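Transcriptional regulator (Corynebacterium diphtheriae, PDB 3LMM) is of unknown function but probably regulates transcription, joining a Schlafen AlbA-type module and an ATPase-like module to helix-turn-helix-type regions in one chain. Local coordinates at residues I96-D101 with R128-Y133; Q179-T184 with L224-K229; E241-D246 with L253-P258; N279-V284 with P292-P297; R334-F339 with G398-T403. One frame throughout, in Å; residues are numbered along the deposited sequence.

Contact 1 of 5, residues I96-D101 with R128-Y133; sequences IGTELD and RVLAIY
R128 NE donates to T98 O at 2.9 Å (148° at the hydrogen), the acceptor lying 21° out of the guanidinium plane. The bond lies in the plane of the T98 carbonyl. A bend at chi3 (109°) in the otherwise extended arginine chain folds its head back along the loop to this oxygen. The two residues are joined a second time through the backbone, T98 N to R128 O at 3.1 Å. G97, whose positive phi suits a residue without a side chain, turns its CA hydrogen to the same R128 O. Alongside these bonds the T98 methyl CG2 meets L130 CD2 at 3.4 Å, the side chains crossing at about a right angle, while L130 CD1 lies over one face of the guanidinium. T98 OG1 accepts from L100 N (3.3 Å), an ST turn, and also bonds E45. The loop thus leans on the start of strand 128-134, in the four-stranded sheet of the Schlafen AlbA-type region, just before D101 caps helix 102-113. With E99 OE2 4.5 Å from R128 NE but well out of the guanidinium plane, the acid probably adds long-range attraction to the grip of the T98 carbonyl on the arginine head.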
# COMPACT_ATOMS: atom_id res chain seq x y z
N ILE A 96 11.40 -18.28 -26.04
CA ILE A 96 11.68 -16.95 -26.56
C ILE A 96 12.80 -16.35 -25.73
O ILE A 96 13.78 -15.84 -26.27
CB ILE A 96 10.45 -16.02 -26.44
CG1 ILE A 96 9.19 -16.73 -26.93
CG2 ILE A 96 10.71 -14.73 -27.20
CD1 ILE A 96 9.24 -17.23 -28.36
N GLY A 97 12.66 -16.40 -24.41
CA GLY A 97 13.68 -15.86 -23.53
C GLY A 97 13.41 -14.46 -23.02
O GLY A 97 12.47 -13.79 -23.47
N THR A 98 14.22 -14.00 -22.08
CA THR A 98 14.06 -12.68 -21.52
C THR A 98 15.31 -12.27 -20.77
O THR A 98 15.93 -13.09 -20.10
CB THR A 98 12.81 -12.61 -20.61
OG1 THR A 98 12.84 -11.40 -19.85
CG2 THR A 98 12.78 -13.81 -19.68
N GLU A 99 15.69 -11.00 -20.90
CA GLU A 99 16.88 -10.48 -20.26
C GLU A 99 16.54 -9.54 -19.12
O GLU A 99 17.41 -8.83 -18.60
CB GLU A 99 17.73 -9.76 -21.31
CG GLU A 99 17.92 -10.56 -22.59
CD GLU A 99 18.75 -11.82 -22.40
OE1 GLU A 99 18.36 -12.88 -22.96
OE2 GLU A 99 19.79 -11.75 -21.71
N LEU A 100 15.27 -9.52 -18.74
CA LEU A 100 14.82 -8.64 -17.67
C LEU A 100 15.65 -8.84 -16.41
O LEU A 100 15.92 -9.97 -16.01
CB LEU A 100 13.33 -8.91 -17.38
CG LEU A 100 12.36 -8.55 -18.51
CD1 LEU A 100 11.04 -9.25 -18.31
CD2 LEU A 100 12.17 -7.04 -18.58
N ASP A 101 16.07 -7.75 -15.79
CA ASP A 101 16.86 -7.87 -14.58
C ASP A 101 15.95 -8.33 -13.45
O ASP A 101 14.87 -7.78 -13.25
CB ASP A 101 17.50 -6.53 -14.24
CG ASP A 101 18.35 -6.59 -12.99
OD1 ASP A 101 18.12 -5.77 -12.07
OD2 ASP A 101 19.26 -7.45 -12.94
N ARG A 128 17.60 -17.82 -21.91
CA ARG A 128 17.38 -17.51 -20.51
C ARG A 128 15.90 -17.33 -20.23
O ARG A 128 15.17 -16.81 -21.07
CB ARG A 128 18.10 -16.22 -20.11
CG ARG A 128 17.87 -15.85 -18.64
CD ARG A 128 18.72 -14.68 -18.18
NE ARG A 128 17.89 -13.50 -17.99
CZ ARG A 128 17.65 -12.91 -16.81
NH1 ARG A 128 16.87 -11.85 -16.76
NH2 ARG A 128 18.18 -13.37 -15.69
N VAL A 129 15.44 -17.77 -19.06
CA VAL A 129 14.04 -17.60 -18.71
C VAL A 129 13.88 -17.34 -17.22
O VAL A 129 14.71 -17.76 -16.42
CB VAL A 129 13.16 -18.81 -19.09
CG1 VAL A 129 13.26 -19.07 -20.57
CG2 VAL A 129 13.57 -20.01 -18.29
N LEU A 130 12.83 -16.61 -16.86
CA LEU A 130 12.59 -16.33 -15.45
C LEU A 130 11.50 -17.22 -14.87
O LEU A 130 10.40 -17.30 -15.41
CB LEU A 130 12.22 -14.87 -15.24
CG LEU A 130 13.35 -13.87 -15.11
CD1 LEU A 130 14.66 -14.58 -14.82
CD2 LEU A 130 13.44 -13.10 -16.39
N ALA A 131 11.81 -17.88 -13.77
CA ALA A 131 10.84 -18.72 -13.11
C ALA A 131 10.30 -17.85 -11.99
O ALA A 131 11.05 -17.45 -11.10
CB ALA A 131 11.51 -19.94 -12.54
N ILE A 132 9.02 -17.52 -12.04
CA ILE A 132 8.46 -16.72 -10.98
C ILE A 132 7.53 -17.55 -10.11
O ILE A 132 6.55 -18.12 -10.60
CB ILE A 132 7.67 -15.53 -11.51
CG1 ILE A 132 8.57 -14.64 -12.34
CG2 ILE A 132 7.12 -14.75 -10.35
CD1 ILE A 132 7.85 -13.48 -12.93
N TYR A 133 7.84 -17.62 -8.83
CA TYR A 133 7.04 -18.39 -7.90
C TYR A 133 6.20 -17.44 -7.05
O TYR A 133 6.73 -16.67 -6.24
CB TYR A 133 7.94 -19.24 -7.00
CG TYR A 133 8.73 -20.27 -7.77
CD1 TYR A 133 8.09 -21.38 -8.33
CD2 TYR A 133 10.09 -20.11 -7.99
CE1 TYR A 133 8.81 -22.30 -9.11
CE2 TYR A 133 10.81 -21.02 -8.76
CZ TYR A 133 10.17 -22.11 -9.32
OH TYR A 133 10.88 -22.99 -10.12
O HOH W 1 19.67 -15.66 -23.47

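Contact 2 of 5, residues Q179-T184 with L224-K229; sequences QVTTAT and LSQAGK
The carbonyl of L224 is met by T181 in two ways: T181 N approaches nearly in line with the C=O bond, at 3.2 Å from L224 O, and the T181 hydroxyl comes from above the carbonyl plane, OG1 donating to the same oxygen at 2.8 Å. A second flat group, the amide of Q226, touches T181 through one corner, OE1 standing 3.4 Å from CG2 where the two side chains cross at about a right angle. The chi1 of T181 (74°) sets OG1 between its own backbone N and carbonyl carbon, from where it also accepts from A183 N at 3.1 Å, an ST turn. With the chain rounding a corner at T182, A183 O comes back to L224 and accepts from its N at 2.8 Å, 158° at the hydrogen. V180 and S225 form an antiparallel non-hydrogen-bonded pair between weakly bonded strands, and Q226 N adds a weak bond to Q179 O. Here the strand 223-225 runs straight into helix 226-232: S225 is the N-cap, its OG accepting from G228 N, so the bent 179-184 segment lies across a strand-to-helix junction. A183 CB packs against L224 CD1 at 4.0 Å, and the aliphatic stem of K229 comes alongside T181 and A183 through CD before its amine turns away. The buried A227 touches L359 and L362 of helix 357-365, and V180 and T184 touch F223.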
# COMPACT_ATOMS: atom_id res chain seq x y z
N GLN A 179 -12.69 -15.41 9.80
CA GLN A 179 -13.42 -16.55 10.33
C GLN A 179 -14.91 -16.26 10.51
O GLN A 179 -15.30 -15.12 10.72
CB GLN A 179 -12.82 -16.98 11.66
CG GLN A 179 -13.50 -18.18 12.28
CD GLN A 179 -12.97 -18.49 13.66
OE1 GLN A 179 -11.87 -19.03 13.81
NE2 GLN A 179 -13.75 -18.14 14.68
N VAL A 180 -15.74 -17.30 10.44
CA VAL A 180 -17.18 -17.12 10.61
C VAL A 180 -17.55 -16.91 12.06
O VAL A 180 -16.94 -17.50 12.95
CB VAL A 180 -17.99 -18.33 10.10
CG1 VAL A 180 -19.49 -18.06 10.26
CG2 VAL A 180 -17.68 -18.60 8.63
N THR A 181 -18.54 -16.05 12.29
CA THR A 181 -19.03 -15.76 13.64
C THR A 181 -20.52 -16.11 13.67
O THR A 181 -21.09 -16.56 12.67
CB THR A 181 -18.90 -14.28 14.00
OG1 THR A 181 -19.89 -13.53 13.30
CG2 THR A 181 -17.52 -13.75 13.63
N THR A 182 -21.14 -15.89 14.83
CA THR A 182 -22.56 -16.18 15.02
C THR A 182 -23.44 -14.97 14.73
O THR A 182 -24.67 -15.04 14.87
CB THR A 182 -22.82 -16.62 16.44
OG1 THR A 182 -22.34 -15.62 17.34
CG2 THR A 182 -22.12 -17.93 16.72
N ALA A 183 -22.80 -13.88 14.32
CA ALA A 183 -23.48 -12.63 14.01
C ALA A 183 -24.15 -12.73 12.66
O ALA A 183 -23.56 -13.24 11.70
CB ALA A 183 -22.50 -11.49 14.02
N THR A 184 -25.38 -12.24 12.59
CA THR A 184 -26.18 -12.26 11.37
C THR A 184 -26.54 -10.85 10.90
O THR A 184 -26.23 -9.86 11.56
CB THR A 184 -27.46 -13.09 11.62
OG1 THR A 184 -28.10 -12.64 12.82
CG2 THR A 184 -27.12 -14.55 11.78
N LEU A 224 -21.81 -13.11 9.54
CA LEU A 224 -20.81 -12.09 9.29
C LEU A 224 -19.46 -12.63 9.68
O LEU A 224 -19.35 -13.45 10.59
CB LEU A 224 -21.09 -10.85 10.12
CG LEU A 224 -22.36 -10.06 9.83
CD1 LEU A 224 -22.50 -8.98 10.89
CD2 LEU A 224 -22.29 -9.46 8.44
N SER A 225 -18.42 -12.20 8.98
CA SER A 225 -17.08 -12.64 9.33
C SER A 225 -16.69 -11.87 10.56
O SER A 225 -17.43 -11.02 11.04
CB SER A 225 -16.09 -12.35 8.20
OG SER A 225 -16.00 -10.97 7.93
N GLN A 226 -15.49 -12.14 11.04
CA GLN A 226 -15.00 -11.46 12.22
C GLN A 226 -14.75 -9.97 11.90
O GLN A 226 -14.97 -9.10 12.73
CB GLN A 226 -13.71 -12.14 12.70
CG GLN A 226 -13.34 -11.87 14.15
CD GLN A 226 -14.34 -12.45 15.13
OE1 GLN A 226 -14.54 -13.66 15.18
NE2 GLN A 226 -14.96 -11.58 15.92
N ALA A 227 -14.29 -9.69 10.68
CA ALA A 227 -14.05 -8.31 10.28
C ALA A 227 -15.37 -7.60 10.01
O ALA A 227 -15.49 -6.38 10.18
CB ALA A 227 -13.16 -8.25 9.05
N GLY A 228 -16.36 -8.36 9.56
CA GLY A 228 -17.65 -7.78 9.26
C GLY A 228 -18.38 -7.48 10.54
O GLY A 228 -19.07 -6.46 10.64
N LYS A 229 -18.24 -8.35 11.52
CA LYS A 229 -18.90 -8.16 12.81
C LYS A 229 -18.27 -6.95 13.52
O LYS A 229 -18.96 -6.11 14.08
CB LYS A 229 -18.73 -9.42 13.68
CG LYS A 229 -19.07 -9.26 15.17
CD LYS A 229 -18.86 -10.57 15.92
CE LYS A 229 -19.10 -10.48 17.43
NZ LYS A 229 -17.97 -9.88 18.23

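Contact 3 of 5, residues E241-D246 with L253-P258; sequences ELSIFD and LNRVVP
Strands 241-245 and 253-256 run antiparallel at 170°, their axes 4.6 Å apart, as the two arms of a hairpin in register L242-V256, S243-R255 and I244-N254. L242 and V256 exchange both backbone bonds, L242 N to V256 O at 2.9 Å and V256 N to L242 O at 2.8 Å. At the far end I244 N gives a bond of 2.7 Å to N254 O, and I244 O takes L253 N at 2.9 Å and, weakly, N254 N: two residues face one, a classic beta bulge. Side chains of L242, I244, N254 and V256 share one face. There V256 CG1, placed by a chi1 of 44° between its backbone N and carbonyl carbon, nestles against CB and CD2 of L242. S243 and R255 occupy the other face, where the serine OG comes within 4.0 Å of R255 CB. E241 and V257 lie side by side pointing the same way, the carboxylate reaching V257 CG1 from OE1 at 3.4 Å. Beyond the bulge, L253 lays CD1 over CB of the poorly ordered D246. Strand 252-256 is the outermost of the six-stranded sheet on this side, while strand 240-245 pairs onward with 320-325. Helix 264-278 packs on the face that N254 shares, with L271 on L242, V278 on I244 and Y270 on V256, and so buries its aliphatic part, while at the bulge one carbonyl, that of I244, serves two consecutive N-H groups.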
# COMPACT_ATOMS: atom_id res chain seq x y z
N GLU A 241 -10.36 6.63 21.24
CA GLU A 241 -10.88 7.82 21.91
C GLU A 241 -9.88 8.97 21.85
O GLU A 241 -8.69 8.74 21.67
CB GLU A 241 -11.23 7.50 23.36
CG GLU A 241 -10.09 6.84 24.13
CD GLU A 241 -10.45 6.56 25.58
OE1 GLU A 241 -11.44 5.84 25.83
OE2 GLU A 241 -9.72 7.05 26.47
N LEU A 242 -10.37 10.19 22.00
CA LEU A 242 -9.51 11.37 21.93
C LEU A 242 -9.39 12.14 23.24
O LEU A 242 -10.35 12.26 24.00
CB LEU A 242 -10.03 12.31 20.84
CG LEU A 242 -9.35 13.67 20.64
CD1 LEU A 242 -7.95 13.49 20.04
CD2 LEU A 242 -10.21 14.52 19.73
N SER A 243 -8.19 12.66 23.48
CA SER A 243 -7.88 13.46 24.67
C SER A 243 -7.09 14.70 24.26
O SER A 243 -5.91 14.61 23.94
CB SER A 243 -7.04 12.66 25.66
OG SER A 243 -7.75 11.55 26.17
N ILE A 244 -7.76 15.84 24.28
CA ILE A 244 -7.17 17.13 23.91
C ILE A 244 -6.34 17.74 25.04
O ILE A 244 -6.87 18.03 26.10
CB ILE A 244 -8.26 18.12 23.58
CG1 ILE A 244 -9.07 17.60 22.39
CG2 ILE A 244 -7.65 19.50 23.35
CD1 ILE A 244 -10.41 18.28 22.26
N PHE A 245 -5.07 17.96 24.78
CA PHE A 245 -4.19 18.55 25.78
C PHE A 245 -3.87 19.99 25.45
O PHE A 245 -4.13 20.47 24.36
CB PHE A 245 -2.89 17.77 25.86
CG PHE A 245 -3.02 16.46 26.57
CD1 PHE A 245 -3.01 16.42 27.95
CD2 PHE A 245 -3.13 15.27 25.85
CE1 PHE A 245 -3.10 15.21 28.62
CE2 PHE A 245 -3.22 14.06 26.50
CZ PHE A 245 -3.20 14.02 27.88
N ASP A 246 -3.27 20.68 26.41
CA ASP A 246 -2.91 22.07 26.19
C ASP A 246 -1.47 22.11 25.69
O ASP A 246 -1.12 22.92 24.83
CB ASP A 246 -3.10 22.85 27.49
CG ASP A 246 -3.09 24.35 27.28
OD1 ASP A 246 -3.56 24.82 26.20
OD2 ASP A 246 -2.65 25.07 28.21
N LEU A 253 -7.46 18.93 28.80
CA LEU A 253 -8.42 20.00 28.61
C LEU A 253 -9.79 19.45 28.28
O LEU A 253 -10.81 20.01 28.67
CB LEU A 253 -7.96 20.92 27.47
CG LEU A 253 -6.57 21.53 27.65
CD1 LEU A 253 -6.27 22.51 26.53
CD2 LEU A 253 -6.51 22.22 29.00
N ASN A 254 -9.82 18.33 27.57
CA ASN A 254 -11.10 17.76 27.20
C ASN A 254 -10.90 16.44 26.48
O ASN A 254 -9.87 16.21 25.86
CB ASN A 254 -11.84 18.74 26.30
CG ASN A 254 -13.27 18.37 26.12
OD1 ASN A 254 -13.59 17.35 25.50
ND2 ASN A 254 -14.16 19.17 26.69
N ARG A 255 -11.89 15.56 26.56
CA ARG A 255 -11.76 14.27 25.90
C ARG A 255 -13.08 13.85 25.27
O ARG A 255 -14.15 14.15 25.78
CB ARG A 255 -11.30 13.22 26.91
CG ARG A 255 -12.10 13.20 28.19
CD ARG A 255 -11.72 12.02 29.08
NE ARG A 255 -10.41 12.13 29.72
CZ ARG A 255 -10.15 12.85 30.82
NH1 ARG A 255 -8.92 12.88 31.32
NH2 ARG A 255 -11.12 13.53 31.41
N VAL A 256 -12.98 13.16 24.14
CA VAL A 256 -14.17 12.68 23.44
C VAL A 256 -14.06 11.17 23.28
O VAL A 256 -13.22 10.67 22.55
CB VAL A 256 -14.32 13.36 22.05
CG1 VAL A 256 -13.00 13.41 21.35
CG2 VAL A 256 -15.35 12.63 21.21
N VAL A 257 -14.92 10.45 24.01
CA VAL A 257 -14.95 8.99 24.00
C VAL A 257 -16.25 8.46 23.40
O VAL A 257 -17.32 8.63 23.98
CB VAL A 257 -14.80 8.43 25.46
CG1 VAL A 257 -13.38 8.63 25.96
CG2 VAL A 257 -15.76 9.15 26.40
N PRO A 258 -16.18 7.81 22.23
CA PRO A 258 -17.38 7.27 21.58
C PRO A 258 -18.10 6.22 22.42
O PRO A 258 -17.48 5.48 23.18
CB PRO A 258 -16.83 6.69 20.28
CG PRO A 258 -15.47 6.26 20.66
CD PRO A 258 -14.97 7.42 21.48

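Contact 4 of 5, residues N279-V284 with P292-P297; sequences NKNNTV and PVPEIP
Rotations in E295, with CG opposite its carbonyl carbon (chi1 -53°) and a kink at chi2 (-133°), swing the carboxylate toward K280, whose long chain curls at chi4 to bring NZ onto OE2. The salt bridge measures 2.7 Å from K280 NZ to E295 OE2, NZ meeting the oxygen nearly in line with its C-O bond, although the lysine is poorly ordered. Methylenes of K280 also run along the same oxygen, the two side chains crossing at a slant. The other oxygen, E295 OE1, is bound by S329 OG, and K280 NZ has a second acid partner in E326. Farther along, strands 282-286 and 289-293 form a two-stranded antiparallel hairpin. Its hydrogen-bonded pair is N282 with V293: V293 N gives a sound bond to N282 O at 2.7 Å, while N282 N returns only a weak one to V293 O. V284 CG1 then packs on V293 CG2 at 3.6 Å. Next to the strand pair, before N282, N281 CB rests on P294, meeting CA at 3.5 Å, and its amide oxygen OD1 touches P292 CB at 3.6 Å. N279, just past the end of helix 264-278, slides by E295 in the opposite direction, the amide and carboxylate planes 35° apart. W324 of strand 320-325 is touched by N279, K280, E295 and I296. A buried glutamate with a lysine on one oxygen and a serine on the other is probably held as the anion, tying the exit of helix 264-278 to the run leading into helix 298-311.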
# COMPACT_ATOMS: atom_id res chain seq x y z
N ASN A 279 -8.80 20.11 14.89
CA ASN A 279 -7.83 20.51 13.89
C ASN A 279 -8.16 21.93 13.42
O ASN A 279 -8.44 22.16 12.25
CB ASN A 279 -7.87 19.57 12.70
CG ASN A 279 -6.60 19.61 11.92
OD1 ASN A 279 -6.44 18.90 10.93
ND2 ASN A 279 -5.67 20.43 12.36
N LYS A 280 -8.10 22.85 14.38
CA LYS A 280 -8.39 24.27 14.21
C LYS A 280 -8.44 24.83 12.79
O LYS A 280 -9.47 25.40 12.41
CB LYS A 280 -7.40 25.08 15.04
CG LYS A 280 -7.41 24.73 16.51
CD LYS A 280 -6.25 25.38 17.23
CE LYS A 280 -5.93 24.65 18.52
NZ LYS A 280 -5.63 23.21 18.27
N ASN A 281 -7.36 24.72 12.02
CA ASN A 281 -7.35 25.25 10.65
C ASN A 281 -7.30 26.78 10.54
O ASN A 281 -8.32 27.46 10.64
CB ASN A 281 -8.56 24.68 9.89
CG ASN A 281 -9.05 25.58 8.78
OD1 ASN A 281 -8.26 26.15 8.03
ND2 ASN A 281 -10.37 25.69 8.64
N ASN A 282 -6.10 27.31 10.29
CA ASN A 282 -5.90 28.75 10.18
C ASN A 282 -5.70 29.25 8.74
O ASN A 282 -5.44 28.47 7.83
CB ASN A 282 -4.72 29.18 11.05
CG ASN A 282 -3.58 28.19 10.99
OD1 ASN A 282 -3.21 27.75 9.92
ND2 ASN A 282 -3.03 27.85 12.15
N THR A 283 -5.80 30.56 8.56
CA THR A 283 -5.67 31.14 7.23
C THR A 283 -4.28 31.65 6.87
O THR A 283 -3.67 32.42 7.62
CB THR A 283 -6.71 32.28 7.05
OG1 THR A 283 -6.29 33.42 7.80
CG2 THR A 283 -8.08 31.84 7.57
N VAL A 284 -3.79 31.22 5.71
CA VAL A 284 -2.48 31.63 5.19
C VAL A 284 -2.67 32.56 3.97
O VAL A 284 -3.63 32.42 3.20
CB VAL A 284 -1.62 30.40 4.73
CG1 VAL A 284 -1.88 29.20 5.64
CG2 VAL A 284 -1.90 30.05 3.28
N PRO A 292 -7.72 28.88 3.61
CA PRO A 292 -7.75 28.22 4.92
C PRO A 292 -6.99 26.90 4.89
O PRO A 292 -7.30 26.03 4.07
CB PRO A 292 -9.24 28.01 5.15
CG PRO A 292 -9.70 27.68 3.76
CD PRO A 292 -9.03 28.77 2.95
N VAL A 293 -6.02 26.75 5.78
CA VAL A 293 -5.19 25.53 5.86
C VAL A 293 -5.18 24.93 7.27
O VAL A 293 -4.75 25.58 8.23
CB VAL A 293 -3.73 25.87 5.50
CG1 VAL A 293 -2.87 24.64 5.62
CG2 VAL A 293 -3.66 26.47 4.12
N PRO A 294 -5.64 23.67 7.43
CA PRO A 294 -5.65 23.07 8.77
C PRO A 294 -4.26 22.87 9.42
O PRO A 294 -3.25 22.77 8.73
CB PRO A 294 -6.41 21.75 8.57
CG PRO A 294 -6.14 21.41 7.14
CD PRO A 294 -6.22 22.75 6.43
N GLU A 295 -4.23 22.85 10.75
CA GLU A 295 -2.99 22.68 11.51
C GLU A 295 -2.20 21.50 10.99
O GLU A 295 -0.98 21.48 11.07
CB GLU A 295 -3.28 22.43 12.98
CG GLU A 295 -4.16 23.45 13.65
CD GLU A 295 -3.58 23.87 14.97
OE1 GLU A 295 -2.53 24.55 14.93
OE2 GLU A 295 -4.15 23.50 16.03
N ILE A 296 -2.91 20.48 10.54
CA ILE A 296 -2.24 19.34 9.93
C ILE A 296 -3.14 18.81 8.82
O ILE A 296 -4.35 18.67 9.00
CB ILE A 296 -1.88 18.21 10.95
CG1 ILE A 296 -3.12 17.57 11.54
CG2 ILE A 296 -1.02 18.77 12.06
CD1 ILE A 296 -2.76 16.49 12.56
N PRO A 297 -2.55 18.56 7.65
CA PRO A 297 -3.32 18.06 6.50
C PRO A 297 -4.31 16.95 6.81
O PRO A 297 -3.93 15.88 7.25
CB PRO A 297 -2.23 17.63 5.52
CG PRO A 297 -1.02 17.39 6.41
CD PRO A 297 -1.11 18.52 7.38

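Contact 5 of 5, residues R334-F339 with G398-T403; sequences RSPGGF and GPFVET
Strands 330-336 and 400-406 are antiparallel neighbours in a mixed six-stranded sheet, within the region related to the C-terminal domain of RecG-type helicases, and this contact covers the end of one and the start of the other. Over 334-336 and 400-403 the strands run at 155° with axes 4.3 Å apart. The close part centres on V401, which exchanges backbone bonds with S335: V401 N to S335 O at 2.8 Å and S335 N to V401 O at 2.9 Å. The two methyls of V401 part company, CG1 going to F339 CE2 at 3.4 Å and CG2 to G338 CA. On the other face F400 CD1 lies near S335 O, with S335 N at the ring edge, and CE1 reaches P336 CD at 4.3 Å. G337 N bonds P399 O at 3.0 Å; the positive phi of G337 suits a residue without a side chain.

Looser is the margin at P399, which follows a cis peptide bond and is exposed, its CB and CG lying beside G337 and G338. R334 and E402 make a separate, partly exposed charged pair, side by side and both touching I396. Their salt bridge is electrostatic alone, because the acid oxygen lies well out of the guanidinium plane and no N-H points at it. E402 OE2 sits 3.2 Å above the guanidinium plane of R334, over its centre.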
# COMPACT_ATOMS: atom_id res chain seq x y z
N ARG A 334 -1.44 6.47 19.70
CA ARG A 334 -0.91 5.27 20.33
C ARG A 334 -1.86 4.11 20.06
O ARG A 334 -3.04 4.19 20.37
CB ARG A 334 -0.80 5.47 21.84
CG ARG A 334 0.29 6.41 22.29
CD ARG A 334 -0.06 7.04 23.64
NE ARG A 334 1.07 7.74 24.24
CZ ARG A 334 2.09 7.13 24.84
NH1 ARG A 334 2.11 5.80 24.93
NH2 ARG A 334 3.09 7.84 25.34
N SER A 335 -1.34 3.03 19.48
CA SER A 335 -2.17 1.86 19.20
C SER A 335 -1.68 0.58 19.88
O SER A 335 -0.50 0.23 19.82
CB SER A 335 -2.24 1.62 17.69
OG SER A 335 -2.95 2.65 17.06
N PRO A 336 -2.60 -0.14 20.53
CA PRO A 336 -2.22 -1.38 21.22
C PRO A 336 -1.60 -2.40 20.28
O PRO A 336 -2.13 -2.70 19.20
CB PRO A 336 -3.54 -1.85 21.81
CG PRO A 336 -4.55 -1.36 20.81
CD PRO A 336 -4.06 0.04 20.56
N GLY A 337 -0.46 -2.94 20.69
CA GLY A 337 0.23 -3.94 19.88
C GLY A 337 1.57 -3.42 19.41
O GLY A 337 1.88 -2.24 19.59
N GLY A 338 2.38 -4.29 18.81
CA GLY A 338 3.68 -3.88 18.32
C GLY A 338 4.02 -4.49 16.98
O GLY A 338 3.35 -5.42 16.53
N PHE A 339 5.08 -3.98 16.35
CA PHE A 339 5.54 -4.47 15.05
C PHE A 339 5.76 -5.98 15.08
O PHE A 339 6.53 -6.48 15.91
CB PHE A 339 6.87 -3.81 14.68
CG PHE A 339 6.80 -2.33 14.57
CD1 PHE A 339 7.94 -1.56 14.73
CD2 PHE A 339 5.60 -1.70 14.28
CE1 PHE A 339 7.89 -0.18 14.61
CE2 PHE A 339 5.53 -0.33 14.16
CZ PHE A 339 6.68 0.44 14.33
N GLY A 398 4.64 -1.50 25.82
CA GLY A 398 3.25 -1.73 26.12
C GLY A 398 2.85 -3.19 25.98
O GLY A 398 2.51 -3.83 26.98
N PRO A 399 2.91 -3.77 24.77
CA PRO A 399 3.30 -3.17 23.49
C PRO A 399 2.35 -2.10 22.96
O PRO A 399 1.13 -2.18 23.15
CB PRO A 399 3.36 -4.38 22.57
CG PRO A 399 2.23 -5.22 23.09
CD PRO A 399 2.50 -5.17 24.58
N PHE A 400 2.92 -1.12 22.26
CA PHE A 400 2.15 -0.02 21.69
C PHE A 400 2.88 0.51 20.45
O PHE A 400 4.09 0.38 20.33
CB PHE A 400 2.04 1.11 22.70
CG PHE A 400 0.77 1.09 23.51
CD1 PHE A 400 -0.42 1.53 22.95
CD2 PHE A 400 0.78 0.70 24.85
CE1 PHE A 400 -1.58 1.59 23.72
CE2 PHE A 400 -0.38 0.76 25.62
CZ PHE A 400 -1.56 1.20 25.06
N VAL A 401 2.13 1.09 19.53
CA VAL A 401 2.75 1.65 18.33
C VAL A 401 2.20 3.05 18.16
O VAL A 401 1.04 3.23 17.78
CB VAL A 401 2.39 0.84 17.07
CG1 VAL A 401 3.12 1.41 15.87
CG2 VAL A 401 2.74 -0.61 17.27
N GLU A 402 3.01 4.06 18.44
CA GLU A 402 2.47 5.40 18.30
C GLU A 402 3.00 6.14 17.10
O GLU A 402 4.20 6.11 16.81
CB GLU A 402 2.71 6.22 19.59
CG GLU A 402 4.12 6.69 19.78
CD GLU A 402 4.28 7.62 20.98
OE1 GLU A 402 5.35 8.24 21.09
OE2 GLU A 402 3.34 7.72 21.80
N THR A 403 2.08 6.78 16.38
CA THR A 403 2.42 7.58 15.21
C THR A 403 2.25 9.02 15.66
O THR A 403 1.25 9.36 16.29
CB THR A 403 1.47 7.27 14.03
OG1 THR A 403 1.66 5.91 13.59
CG2 THR A 403 1.73 8.21 12.86

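In the fold
Contact 1 stands apart from the others, its centre about 56 Å from that of contact 3 and across the chain's centre from contacts 3, 4 and 5. It is the contact in the metal-binding region, and V129's side chain lies about 13 Å from the cobalt ion bound at D41, F42 and D90. Contacts 3 and 5 share one six-stranded sheet, their centres about 19 Å apart and nearest atoms about 7 Å apart; strand 320-325 lies between them. Contact 4 is as near to contact 3 and follows helix 264-278, which covers contact 3. Contact 2 precedes contact 3 along the chain, helix 226-232 leading on to strand 240-245, with nearest atoms about 14 Å apart. None of the five touches another.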